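Local coordinates for protein kirola (Actinidia deliciosa, PDB 4IGV) that is a kiwifruit allergen of the ripening-related, PR-10-like proteins, of unproven function but probably able to hold small apolar ligands beneath its curved sheet, at residues G5-Q10 with W116-E121. Sequence-based numbering, arbitrary orientation.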
ATOM      1  N   GLY A   5       4.457  12.610 -11.112  1.00 27.18           N
ATOM      2  CA  GLY A   5       4.318  11.347 -11.804  1.00 26.93           C
ATOM      3  C   GLY A   5       3.195  10.524 -11.221  1.00 24.06           C
ATOM      4  O   GLY A   5       2.699  10.785 -10.115  1.00 23.77           O
ATOM      5  N   LYS A   6       2.811   9.526 -11.997  1.00 24.38           N
ATOM      6  CA  LYS A   6       1.775   8.574 -11.671  1.00 22.83           C
ATOM      7  C   LYS A   6       2.220   7.214 -12.169  1.00 22.26           C
ATOM      8  O   LYS A   6       2.845   7.080 -13.236  1.00 25.14           O
ATOM      9  CB  LYS A   6       0.452   8.968 -12.357  1.00 26.78           C
ATOM     10  CG  LYS A   6      -0.730   8.015 -12.133  1.00 27.89           C
ATOM     11  CD  LYS A   6      -1.935   8.531 -12.931  1.00 36.60           C
ATOM     12  CE  LYS A   6      -3.252   7.760 -12.702  1.00 38.97           C
ATOM     13  NZ  LYS A   6      -4.351   8.498 -13.449  1.00 48.69           N
ATOM     14  N   MET A   7       1.859   6.196 -11.409  0.50 20.26           N
ATOM     15  CA  MET A   7       2.159   4.826 -11.794  0.50 20.16           C
ATOM     16  C   MET A   7       0.982   3.968 -11.336  0.50 18.75           C
ATOM     17  O   MET A   7       0.531   4.097 -10.221  0.50 17.85           O
ATOM     18  CB  MET A   7       3.452   4.385 -11.114  0.50 20.28           C
ATOM     19  CG  MET A   7       3.930   2.995 -11.475  0.50 21.66           C
ATOM     20  SD  MET A   7       5.467   2.545 -10.638  0.50 24.29           S
ATOM     21  CE  MET A   7       6.580   3.792 -11.346  0.50 28.00           C
ATOM     22  N   VAL A   8       0.514   3.089 -12.214  1.00 19.96           N
ATOM     23  CA  VAL A   8      -0.662   2.279 -11.981  1.00 19.88           C
ATOM     24  C   VAL A   8      -0.344   0.836 -12.388  1.00 19.95           C
ATOM     25  O   VAL A   8       0.176   0.551 -13.480  1.00 22.74           O
ATOM     26  CB  VAL A   8      -1.870   2.760 -12.805  1.00 21.77           C
ATOM     27  CG1 VAL A   8      -3.098   1.820 -12.558  1.00 23.59           C
ATOM     28  CG2 VAL A   8      -2.205   4.253 -12.549  1.00 23.25           C
ATOM     29  N   LYS A   9      -0.708  -0.096 -11.531  1.00 17.67           N
ATOM     30  CA  LYS A   9      -0.610  -1.528 -11.868  1.00 18.63           C
ATOM     31  C   LYS A   9      -1.793  -2.281 -11.294  1.00 16.94           C
ATOM     32  O   LYS A   9      -2.082  -2.160 -10.113  1.00 15.81           O
ATOM     33  CB  LYS A   9       0.669  -2.178 -11.325  1.00 20.89           C
ATOM     34  CG  LYS A   9       0.909  -3.612 -11.814  1.00 27.39           C
ATOM     35  CD  LYS A   9       1.479  -3.637 -13.228  1.00 37.30           C
ATOM     36  CE  LYS A   9       2.409  -4.847 -13.551  1.00 46.68           C
ATOM     37  NZ  LYS A   9       1.798  -6.191 -13.392  1.00 49.74           N
ATOM     38  N   GLN A  10      -2.453  -3.052 -12.184  1.00 18.42           N
ATOM     39  CA  GLN A  10      -3.597  -3.884 -11.828  1.00 18.98           C
ATOM     40  C   GLN A  10      -3.185  -5.316 -11.927  1.00 20.19           C
ATOM     41  O   GLN A  10      -2.668  -5.736 -12.949  1.00 23.78           O
ATOM     42  CB  GLN A  10      -4.763  -3.647 -12.758  1.00 21.50           C
ATOM     43  CG  GLN A  10      -6.023  -4.453 -12.408  1.00 22.64           C
ATOM     44  CD  GLN A  10      -7.231  -4.074 -13.246  1.00 32.44           C
ATOM     45  OE1 GLN A  10      -7.110  -3.650 -14.406  1.00 40.69           O
ATOM     46  NE2 GLN A  10      -8.414  -4.187 -12.647  1.00 38.69           N
ATOM     47  N   TRP A 116      -3.125  -0.820  -7.844  1.00 12.37           N
ATOM     48  CA  TRP A 116      -2.232   0.046  -7.055  1.00 13.09           C
ATOM     49  C   TRP A 116      -1.941   1.299  -7.897  1.00 13.06           C
ATOM     50  O   TRP A 116      -1.528   1.176  -9.069  1.00 14.02           O
ATOM     51  CB  TRP A 116      -0.915  -0.714  -6.801  1.00 14.07           C
ATOM     52  CG  TRP A 116      -1.047  -1.831  -5.843  1.00 12.16           C
ATOM     53  CD1 TRP A 116      -1.277  -3.121  -6.151  1.00 14.58           C
ATOM     54  CD2 TRP A 116      -0.844  -1.782  -4.424  1.00 12.63           C
ATOM     55  NE1 TRP A 116      -1.340  -3.885  -4.998  1.00 14.85           N
ATOM     56  CE2 TRP A 116      -1.007  -3.083  -3.940  1.00 13.91           C
ATOM     57  CE3 TRP A 116      -0.455  -0.792  -3.553  1.00 14.36           C
ATOM     58  CZ2 TRP A 116      -0.883  -3.396  -2.595  1.00 14.89           C
ATOM     59  CZ3 TRP A 116      -0.337  -1.084  -2.215  1.00 16.70           C
ATOM     60  CH2 TRP A 116      -0.496  -2.399  -1.750  1.00 15.58           C
ATOM     61  N   THR A 117      -2.179   2.468  -7.336  1.00 13.41           N
ATOM     62  CA  THR A 117      -1.894   3.708  -7.985  1.00 14.25           C
ATOM     63  C   THR A 117      -1.000   4.543  -7.101  1.00 14.27           C
ATOM     64  O   THR A 117      -1.330   4.765  -5.929  1.00 14.39           O
ATOM     65  CB  THR A 117      -3.193   4.477  -8.346  1.00 15.48           C
ATOM     66  OG1 THR A 117      -4.034   3.714  -9.164  1.00 16.34           O
ATOM     67  CG2 THR A 117      -2.873   5.814  -9.065  1.00 18.04           C
ATOM     68  N   PHE A 118       0.091   5.057  -7.647  1.00 14.39           N
ATOM     69  CA  PHE A 118       0.946   6.016  -6.973  1.00 14.77           C
ATOM     70  C   PHE A 118       0.799   7.364  -7.637  1.00 15.81           C
ATOM     71  O   PHE A 118       0.818   7.456  -8.853  1.00 16.33           O
ATOM     72  CB  PHE A 118       2.422   5.663  -7.071  1.00 14.08           C
ATOM     73  CG  PHE A 118       2.836   4.328  -6.506  1.00 14.76           C
ATOM     74  CD1 PHE A 118       2.083   3.586  -5.624  1.00 14.22           C
ATOM     75  CD2 PHE A 118       4.106   3.843  -6.836  1.00 15.96           C
ATOM     76  CE1 PHE A 118       2.563   2.387  -5.121  1.00 13.99           C
ATOM     77  CE2 PHE A 118       4.580   2.620  -6.333  1.00 17.23           C
ATOM     78  CZ  PHE A 118       3.821   1.944  -5.460  1.00 14.33           C
ATOM     79  N   HIS A 119       0.651   8.415  -6.833  1.00 15.86           N
ATOM     80  CA  HIS A 119       0.746   9.785  -7.334  1.00 16.84           C
ATOM     81  C   HIS A 119       1.845  10.425  -6.515  1.00 17.26           C
ATOM     82  O   HIS A 119       1.795  10.430  -5.280  1.00 18.02           O
ATOM     83  CB  HIS A 119      -0.541  10.566  -7.096  1.00 17.20           C
ATOM     84  CG  HIS A 119      -1.691  10.132  -7.938  1.00 20.39           C
ATOM     85  ND1 HIS A 119      -1.822  10.542  -9.253  1.00 31.57           N
ATOM     86  CD2 HIS A 119      -2.793   9.397  -7.663  1.00 27.64           C
ATOM     87  CE1 HIS A 119      -2.911   9.994  -9.774  1.00 32.08           C
ATOM     88  NE2 HIS A 119      -3.521   9.303  -8.833  1.00 28.26           N
ATOM     89  N   TYR A 120       2.841  10.991  -7.169  1.00 19.03           N
ATOM     90  CA  TYR A 120       3.997  11.483  -6.437  1.00 20.19           C
ATOM     91  C   TYR A 120       4.574  12.714  -7.104  1.00 21.30           C
ATOM     92  O   TYR A 120       4.318  13.017  -8.285  1.00 22.45           O
ATOM     93  CB  TYR A 120       5.101  10.394  -6.358  1.00 20.27           C
ATOM     94  CG  TYR A 120       5.514   9.788  -7.679  1.00 21.63           C
ATOM     95  CD1 TYR A 120       6.520  10.381  -8.446  1.00 24.15           C
ATOM     96  CD2 TYR A 120       4.867   8.686  -8.199  1.00 24.29           C
ATOM     97  CE1 TYR A 120       6.856   9.873  -9.657  1.00 27.72           C
ATOM     98  CE2 TYR A 120       5.206   8.174  -9.401  1.00 26.30           C
ATOM     99  CZ  TYR A 120       6.197   8.762 -10.119  1.00 26.55           C
ATOM    100  OH  TYR A 120       6.621   8.305 -11.366  1.00 31.73           O
ATOM    101  N   GLU A 121       5.361  13.435  -6.319  1.00 21.41           N
ATOM    102  CA  GLU A 121       6.156  14.540  -6.842  1.00 24.09           C
ATOM    103  C   GLU A 121       7.575  14.361  -6.353  1.00 24.31           C
ATOM    104  O   GLU A 121       7.793  14.280  -5.136  1.00 23.00           O
ATOM    105  CB  GLU A 121       5.596  15.897  -6.425  1.00 25.55           C
ATOM    106  CG  GLU A 121       6.456  17.037  -7.009  1.00 29.54           C
ATOM    107  CD  GLU A 121       6.052  18.437  -6.655  1.00 34.78           C
ATOM    108  OE1 GLU A 121       4.915  18.668  -6.209  1.00 36.35           O
ATOM    109  OE2 GLU A 121       6.919  19.315  -6.826  1.00 38.17           O
TER
HETATM  110  O   HOH W   1       0.847  12.722  -9.594  1.00 41.05           O
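Gly5–Gln10 and Trp116–Glu121 run antiparallel as the first and last strands of the Bet v 1 fold, neighbours at one end of the curved sheet that wraps the long helix 131-145. Three hydrogen-bonded pairs, Gly5–Tyr120, Met7–Phe118 and Lys9–Trp116, each exchange two backbone bonds. The straightest is Trp116 N to Lys9 O, 2.8 Å long with 176° at the hydrogen.

On the face turned to the helix, Tyr120 lays its ring flat over Gly5. Its CG stands between backbone N and carbonyl carbon (chi1 53°), which swings the ring back across the neighbouring strand; Gly5 CA makes a CH-pi contact over the ring face, 3.9 Å from the Tyr120 centroid. The Tyr120 hydroxyl is hydrogen-bonded to Glu129, fixing the far end of the ring. Next along, Met7 reaches out with CG anti to N (chi1 -177°) and, in one of its two modelled conformers, brings SD to 4.2 Å from Phe118 CD2, an oblique Met-aromatic contact; Met134 of the helix and Pro130 also touch Met7. Trp116 lies on the same face but leads away from strand 5-10, its NE1 hydrogen-bonded to Thr141 OG1 of the same helix.

The other face is more open to solvent. Here the extended Lys6 chain runs alongside the His119 imidazole, CD 3.6 Å from CE1, while Val8 CG2 sits beside Thr117 CG2 at 3.9 Å. A water donates to Gly5 O at 2.7 Å and lies in the plane of the His119 ring, weakly bonded to ND1.

Gly5 O thus accepts from both Tyr120 N and water, and the paired strands divide their chemistry: Met7, Trp116, Phe118 and Tyr120 pack toward helix 131-145 and the Glu129–Pro130 loop, while Lys6 beside His119 and Val8 beside Thr117 form the more solvent-open side.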